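Local coordinates for lipoprotein (Colwellia psychrerythraea, PDB 3O0Y), which is of unknown function but, as a putative lipoprotein of the DUF885 family in the Peptidase_MA clan, is probably related to metallopeptidases, at residues Asp453-Glu456 and Arg461-Ala464; Val169-Phe174 and His218-Val223. One frame throughout, in Å; residues are numbered along the deposited sequence.

Contact 1: Asp453-Glu456 and Arg461-Ala464; sequences DQAE and RRIA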
ATOM      1  N   ASP A 453      12.372  -6.031  12.070  1.00  6.26           N
ATOM      2  CA  ASP A 453      13.436  -6.466  12.928  1.00  6.48           C
ATOM      3  C   ASP A 453      13.696  -5.598  14.224  1.00  7.69           C
ATOM      4  O   ASP A 453      14.468  -6.029  15.114  1.00  7.60           O
ATOM      5  CB  ASP A 453      14.751  -6.540  12.181  1.00  5.90           C
ATOM      6  CG  ASP A 453      14.935  -7.793  11.347  1.00  7.85           C
ATOM      7  OD1 ASP A 453      14.320  -8.852  11.604  1.00  7.91           O
ATOM      8  OD2 ASP A 453      15.746  -7.666  10.354  1.00  9.12           O
ATOM      9  N   GLN A 454      13.093  -4.421  14.323  1.00  6.33           N
ATOM     10  CA  GLN A 454      13.233  -3.567  15.493  1.00  6.19           C
ATOM     11  C   GLN A 454      12.392  -4.014  16.651  1.00  7.56           C
ATOM     12  O   GLN A 454      11.403  -3.382  17.057  1.00  7.57           O
ATOM     13  CB  GLN A 454      13.043  -2.085  15.124  1.00  7.71           C
ATOM     14  CG  GLN A 454      13.868  -1.648  13.887  1.00  6.47           C
ATOM     15  CD  GLN A 454      15.336  -2.060  13.923  1.00  8.33           C
ATOM     16  OE1 GLN A 454      15.810  -2.741  12.981  1.00 10.85           O
ATOM     17  NE2 GLN A 454      16.016  -1.746  14.977  1.00  6.70           N
ATOM     18  N   ALA A 455      12.755  -5.157  17.192  1.00  7.28           N
ATOM     19  CA  ALA A 455      11.867  -5.843  18.080  1.00  9.79           C
ATOM     20  C   ALA A 455      11.756  -5.161  19.440  1.00 11.48           C
ATOM     21  O   ALA A 455      10.850  -5.528  20.225  1.00 13.30           O
ATOM     22  CB  ALA A 455      12.367  -7.296  18.306  1.00 11.46           C
ATOM     23  N   GLU A 456      12.677  -4.267  19.751  1.00 10.65           N
ATOM     24  CA  GLU A 456      12.548  -3.425  20.959  1.00 14.04           C
ATOM     25  C   GLU A 456      11.493  -2.323  20.883  1.00 13.16           C
ATOM     26  O   GLU A 456      11.179  -1.778  21.930  1.00 14.05           O
ATOM     27  CB  GLU A 456      13.878  -2.839  21.334  1.00 12.79           C
ATOM     28  CG  GLU A 456      14.306  -1.648  20.573  1.00 19.41           C
ATOM     29  CD  GLU A 456      14.792  -1.841  19.128  1.00 27.44           C
ATOM     30  OE1 GLU A 456      14.785  -2.946  18.477  1.00 18.78           O
ATOM     31  OE2 GLU A 456      15.240  -0.786  18.635  1.00 33.64           O
ATOM     32  N   ARG A 461       4.714   0.119  16.099  1.00  6.10           N
ATOM     33  CA  ARG A 461       5.845   0.775  15.479  1.00  7.96           C
ATOM     34  C   ARG A 461       6.634  -0.092  14.529  1.00  9.39           C
ATOM     35  O   ARG A 461       7.261   0.441  13.598  1.00 11.07           O
ATOM     36  CB  ARG A 461       6.825   1.376  16.478  1.00  8.60           C
ATOM     37  CG  ARG A 461       6.264   2.725  17.030  1.00  9.34           C
ATOM     38  CD  ARG A 461       7.423   3.568  17.561  1.00  8.93           C
ATOM     39  NE  ARG A 461       8.413   3.957  16.542  1.00 10.27           N
ATOM     40  CZ  ARG A 461       9.531   4.610  16.777  1.00  8.60           C
ATOM     41  NH1 ARG A 461       9.914   4.981  18.012  1.00  9.61           N
ATOM     42  NH2 ARG A 461      10.343   4.897  15.772  1.00 12.68           N
ATOM     43  N   ARG A 462       6.573  -1.399  14.707  1.00  7.11           N
ATOM     44  CA  ARG A 462       7.250  -2.301  13.818  1.00  6.97           C
ATOM     45  C   ARG A 462       6.574  -2.484  12.442  1.00  7.45           C
ATOM     46  O   ARG A 462       7.214  -2.895  11.482  1.00  7.72           O
ATOM     47  CB  ARG A 462       7.506  -3.674  14.458  1.00  8.57           C
ATOM     48  CG  ARG A 462       8.332  -3.566  15.687  1.00  7.38           C
ATOM     49  CD  ARG A 462       8.336  -4.781  16.501  1.00  9.95           C
ATOM     50  NE  ARG A 462       8.945  -5.884  15.779  1.00  9.05           N
ATOM     51  CZ  ARG A 462       8.917  -7.159  16.194  1.00 15.13           C
ATOM     52  NH1 ARG A 462       8.354  -7.473  17.358  1.00 13.82           N
ATOM     53  NH2 ARG A 462       9.533  -8.105  15.513  1.00 11.62           N
ATOM     54  N   ILE A 463       5.299  -2.165  12.356  1.00  7.57           N
ATOM     55  CA  ILE A 463       4.499  -2.262  11.125  1.00 10.46           C
ATOM     56  C   ILE A 463       3.830  -0.941  10.733  1.00  8.79           C
ATOM     57  O   ILE A 463       2.855  -0.928   9.956  1.00 11.22           O
ATOM     58  CB  ILE A 463       3.395  -3.306  11.281  1.00  8.83           C
ATOM     59  CG1 ILE A 463       2.527  -3.027  12.506  1.00 11.69           C
ATOM     60  CG2 ILE A 463       4.043  -4.715  11.497  1.00 10.92           C
ATOM     61  CD1 ILE A 463       1.073  -3.702  12.425  1.00 13.81           C
ATOM     62  N   ALA A 464       4.314   0.167  11.283  1.00 10.58           N
ATOM     63  CA  ALA A 464       3.641   1.469  11.176  1.00  8.13           C
ATOM     64  C   ALA A 464       3.496   1.806   9.696  1.00  9.63           C
ATOM     65  O   ALA A 464       4.505   1.823   8.995  1.00 10.97           O
ATOM     66  CB  ALA A 464       4.550   2.561  11.878  1.00  9.80           C
TER
HETATM   67  O   HOH W   1       7.467  -5.582  19.536  1.00 15.02           O
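R462, its guanidinium laid against A455, donates through NH1 to a water 3.0 Å away, and illustrates how one arginine can serve a loop through its face and its N-H groups at once. The water oxygen lies at the edge of the guanidinium, in its plane. The same water reaches back, weakly, to the carbonyl O of A455, 3.5 Å away, bridging side chain and loop backbone. NH2 is hydrogen-bonded to the carbonyl of L452, at the end of helix 444-452, and the negative end of that helix dipole would tend to favour the positive charge. With NE, NH1 and NH2 all hydrogen-bonded, the plane probably has little freedom to turn.

Over one face sits the CA of A455, 3.6 Å above the centre of the group, with its CB 4.0 Å from R462 CZ. The chain arrives bent: CG stands beside the backbone N (chi1 -59°), and a kink at chi3 (64°) folds the guanidinium over the loop. On the way its aliphatic part passes the carbonyl of Q454, whose O is 3.4 Å from R462 CG. Q454 is itself the centre of an inverse gamma turn, in which A455 N bonds weakly to D453 O. The carboxylate of D453 belongs to a different network: OD1 is 6.2 Å from R462 NH2, too far for a salt bridge, and is hydrogen-bonded to S383 OG. This is a surface helix-loop-helix connection, in which an arginine of helix 459-462 folds back over the loop leaving helix 444-452, at an inverse gamma turn.

Contact 2: Val169-Phe174 and His218-Val223; sequences VRLGQF and HPFVNV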
ATOM      1  N   VAL A 169     -15.149 -21.604   8.657  1.00 10.90           N
ATOM      2  CA  VAL A 169     -15.836 -20.791   9.656  1.00 11.60           C
ATOM      3  C   VAL A 169     -15.838 -19.300   9.231  1.00 11.39           C
ATOM      4  O   VAL A 169     -16.835 -18.586   9.399  1.00 11.10           O
ATOM      5  CB  VAL A 169     -15.217 -21.020  11.013  1.00 12.38           C
ATOM      6  CG1 VAL A 169     -15.674 -19.976  11.993  1.00 14.12           C
ATOM      7  CG2 VAL A 169     -15.586 -22.477  11.473  1.00 14.23           C
ATOM      8  N   ARG A 170     -14.712 -18.862   8.683  1.00 10.15           N
ATOM      9  CA  ARG A 170     -14.647 -17.479   8.161  1.00 11.11           C
ATOM     10  C   ARG A 170     -15.617 -17.248   7.018  1.00 11.36           C
ATOM     11  O   ARG A 170     -16.389 -16.255   7.020  1.00 11.29           O
ATOM     12  CB  ARG A 170     -13.193 -17.144   7.773  1.00 11.19           C
ATOM     13  CG  ARG A 170     -12.416 -16.727   9.018  1.00 11.56           C
ATOM     14  CD  ARG A 170     -11.047 -16.124   8.662  1.00 11.98           C
ATOM     15  NE  ARG A 170     -10.506 -15.285   9.742  1.00 10.79           N
ATOM     16  CZ  ARG A 170      -9.222 -14.984   9.876  1.00 14.93           C
ATOM     17  NH1 ARG A 170      -8.329 -15.384   8.981  1.00  9.07           N
ATOM     18  NH2 ARG A 170      -8.849 -14.201  10.869  1.00 14.16           N
ATOM     19  N   LEU A 171     -15.624 -18.174   6.050  1.00 10.77           N
ATOM     20  CA  LEU A 171     -16.576 -18.070   4.917  1.00 11.29           C
ATOM     21  C   LEU A 171     -18.032 -18.002   5.348  1.00 12.02           C
ATOM     22  O   LEU A 171     -18.829 -17.258   4.767  1.00 13.30           O
ATOM     23  CB  LEU A 171     -16.365 -19.218   3.904  1.00 11.11           C
ATOM     24  CG  LEU A 171     -15.016 -19.305   3.181  1.00 11.34           C
ATOM     25  CD1 LEU A 171     -14.963 -20.618   2.414  1.00 12.45           C
ATOM     26  CD2 LEU A 171     -14.711 -18.151   2.278  1.00 12.33           C
ATOM     27  N   GLY A 172     -18.368 -18.752   6.405  1.00 12.16           N
ATOM     28  CA  GLY A 172     -19.705 -18.811   6.946  1.00 13.22           C
ATOM     29  C   GLY A 172     -20.182 -17.548   7.577  1.00 13.41           C
ATOM     30  O   GLY A 172     -21.375 -17.376   7.752  1.00 13.58           O
ATOM     31  N   GLN A 173     -19.273 -16.608   7.830  1.00 11.53           N
ATOM     32  CA  GLN A 173     -19.667 -15.316   8.427  1.00 12.36           C
ATOM     33  C   GLN A 173     -19.799 -14.191   7.407  1.00 12.50           C
ATOM     34  O   GLN A 173     -19.962 -13.008   7.775  1.00 11.72           O
ATOM     35  CB  GLN A 173     -18.623 -14.955   9.464  1.00 13.16           C
ATOM     36  CG  GLN A 173     -18.624 -15.961  10.633  1.00 15.15           C
ATOM     37  CD  GLN A 173     -17.524 -15.694  11.553  1.00 17.31           C
ATOM     38  OE1 GLN A 173     -16.450 -16.315  11.487  1.00 16.57           O
ATOM     39  NE2 GLN A 173     -17.748 -14.727  12.413  1.00  9.08           N
ATOM     40  N   PHE A 174     -19.773 -14.540   6.120  1.00 11.72           N
ATOM     41  CA  PHE A 174     -19.804 -13.494   5.082  1.00 12.21           C
ATOM     42  C   PHE A 174     -21.171 -12.828   5.003  1.00 13.48           C
ATOM     43  O   PHE A 174     -21.302 -11.664   4.514  1.00 11.59           O
ATOM     44  CB  PHE A 174     -19.393 -14.037   3.740  1.00 12.04           C
ATOM     45  CG  PHE A 174     -17.953 -13.836   3.426  1.00 12.67           C
ATOM     46  CD1 PHE A 174     -16.989 -14.346   4.248  1.00 13.44           C
ATOM     47  CD2 PHE A 174     -17.556 -13.140   2.321  1.00 17.04           C
ATOM     48  CE1 PHE A 174     -15.665 -14.225   3.951  1.00 16.59           C
ATOM     49  CE2 PHE A 174     -16.245 -13.016   2.021  1.00 18.03           C
ATOM     50  CZ  PHE A 174     -15.281 -13.508   2.898  1.00 13.38           C
ATOM     51  N   HIS A 218     -15.086 -21.240  -7.939  1.00 13.20           N
ATOM     52  CA  HIS A 218     -14.661 -19.962  -7.405  1.00 12.79           C
ATOM     53  C   HIS A 218     -13.215 -20.067  -6.881  1.00 12.05           C
ATOM     54  O   HIS A 218     -12.778 -21.123  -6.344  1.00 12.80           O
ATOM     55  CB  HIS A 218     -15.591 -19.523  -6.291  1.00 12.71           C
ATOM     56  CG  HIS A 218     -15.449 -18.078  -5.941  1.00 16.36           C
ATOM     57  ND1 HIS A 218     -14.542 -17.625  -4.992  1.00 14.08           N
ATOM     58  CD2 HIS A 218     -16.087 -16.983  -6.429  1.00 17.24           C
ATOM     59  CE1 HIS A 218     -14.616 -16.299  -4.945  1.00 18.45           C
ATOM     60  NE2 HIS A 218     -15.542 -15.882  -5.805  1.00 15.74           N
ATOM     61  N   PRO A 219     -12.464 -18.932  -6.908  1.00 13.36           N
ATOM     62  CA  PRO A 219     -11.121 -19.037  -6.328  1.00 12.23           C
ATOM     63  C   PRO A 219     -11.069 -19.467  -4.881  1.00 10.88           C
ATOM     64  O   PRO A 219     -10.086 -20.088  -4.466  1.00 12.64           O
ATOM     65  CB  PRO A 219     -10.562 -17.632  -6.511  1.00 14.64           C
ATOM     66  CG  PRO A 219     -11.211 -17.154  -7.749  1.00 14.20           C
ATOM     67  CD  PRO A 219     -12.587 -17.706  -7.741  1.00 14.73           C
ATOM     68  N   PHE A 220     -12.067 -19.123  -4.099  1.00 11.13           N
ATOM     69  CA  PHE A 220     -12.079 -19.604  -2.704  1.00 11.19           C
ATOM     70  C   PHE A 220     -11.955 -21.139  -2.662  1.00 11.89           C
ATOM     71  O   PHE A 220     -11.309 -21.693  -1.777  1.00 10.79           O
ATOM     72  CB  PHE A 220     -13.367 -19.192  -1.996  1.00 11.45           C
ATOM     73  CG  PHE A 220     -13.319 -17.837  -1.268  1.00  9.52           C
ATOM     74  CD1 PHE A 220     -12.298 -17.471  -0.441  1.00 13.53           C
ATOM     75  CD2 PHE A 220     -14.427 -16.974  -1.381  1.00 13.79           C
ATOM     76  CE1 PHE A 220     -12.344 -16.251   0.265  1.00 12.09           C
ATOM     77  CE2 PHE A 220     -14.468 -15.781  -0.697  1.00 11.99           C
ATOM     78  CZ  PHE A 220     -13.426 -15.425   0.125  1.00 13.25           C
ATOM     79  N   VAL A 221     -12.710 -21.822  -3.537  1.00 11.74           N
ATOM     80  CA  VAL A 221     -12.627 -23.310  -3.686  1.00 10.36           C
ATOM     81  C   VAL A 221     -11.306 -23.778  -4.303  1.00 10.30           C
ATOM     82  O   VAL A 221     -10.657 -24.689  -3.790  1.00 11.57           O
ATOM     83  CB  VAL A 221     -13.741 -23.837  -4.550  1.00 11.00           C
ATOM     84  CG1 VAL A 221     -13.645 -25.395  -4.600  1.00 13.29           C
ATOM     85  CG2 VAL A 221     -15.087 -23.336  -4.014  1.00 10.64           C
ATOM     86  N   ASN A 222     -10.911 -23.198  -5.429  1.00 10.37           N
ATOM     87  CA  ASN A 222      -9.702 -23.650  -6.108  1.00 12.43           C
ATOM     88  C   ASN A 222      -8.406 -23.470  -5.291  1.00 12.04           C
ATOM     89  O   ASN A 222      -7.517 -24.334  -5.300  1.00 11.96           O
ATOM     90  CB  ASN A 222      -9.624 -22.994  -7.501  1.00 14.33           C
ATOM     91  CG  ASN A 222     -10.685 -23.525  -8.497  1.00 20.51           C
ATOM     92  OD1 ASN A 222     -11.072 -22.821  -9.443  1.00 30.53           O
ATOM     93  ND2 ASN A 222     -11.099 -24.739  -8.321  1.00 21.38           N
ATOM     94  N   VAL A 223      -8.288 -22.341  -4.578  1.00 11.24           N
ATOM     95  CA  VAL A 223      -7.194 -22.164  -3.663  1.00 12.80           C
ATOM     96  C   VAL A 223      -7.232 -23.201  -2.575  1.00 10.61           C
ATOM     97  O   VAL A 223      -6.229 -23.782  -2.218  1.00 12.85           O
ATOM     98  CB  VAL A 223      -7.255 -20.735  -3.029  1.00 12.74           C
ATOM     99  CG1 VAL A 223      -6.243 -20.678  -1.861  1.00 16.93           C
ATOM    100  CG2 VAL A 223      -7.006 -19.681  -4.189  1.00 14.11           C
TER
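F220 meets L171 and F174 in an apolar helix-helix junction, a small worked case of how a single aromatic ring knits together segments far apart in the sequence of a mostly helical fold. Two side chains, L171 and F174, make up the first shell on this side. CD2 of L171 sits nearly on the normal of the F220 ring, 3.5 Å from its centroid and 5° off that normal, a CH-pi contact in which one methyl is centred over the ring, near all six of its carbons. F174 and F220 reach toward each other from opposite directions and form an offset edge-to-face pair, the edge of F220 toward the face of F174, with planes at 90° and centroids 5.7 Å apart. The two CZ atoms of F174 and F220 come within 3.8 Å.

With an alanine at F220, the methyl of L171 and the ring of F174 would probably lose their shared partner, leaving a gap between helices 161-172 and 219-228.

Beyond this shell, M152 of helix 144-154 touches L171, Q153 of the same helix touches F220, and helix 236-268 adds V250 against F220 and Y258 against F174. A polar tie joins the same helices: the carbonyl O of F220 is hydrogen-bonded to Y167 OH of helix 161-172. The start of helix 219-228 is itself fixed by H218 at the N-cap position. Its ND1 accepts the backbone N-H of F220 at 3.0 Å, a nearly straight bond of 169°, with the F220 N tilted somewhat out of the imidazole plane.

Overall arrangement
The two contacts come in series along the chain: contact 2 closes before contact 1 opens. Their centres are about 32 Å apart and their nearest atoms about 15 Å, so they do not touch, although both belong to the one DUF885 region. They have no helix in common. Contact 2 joins the end of helix 161-172 and the start of helix 174-190 to helix 219-228 and is buried, its centre about 24 Å from that of the chain, whereas contact 1 lies at the surface, about 18 Å from that centre, between helices 444-452 and 459-462. Together they exemplify two scales of alpha-helical assembly: distant helices joined by apolar side chains, and consecutive helices joined by a short loop over which an arginine folds.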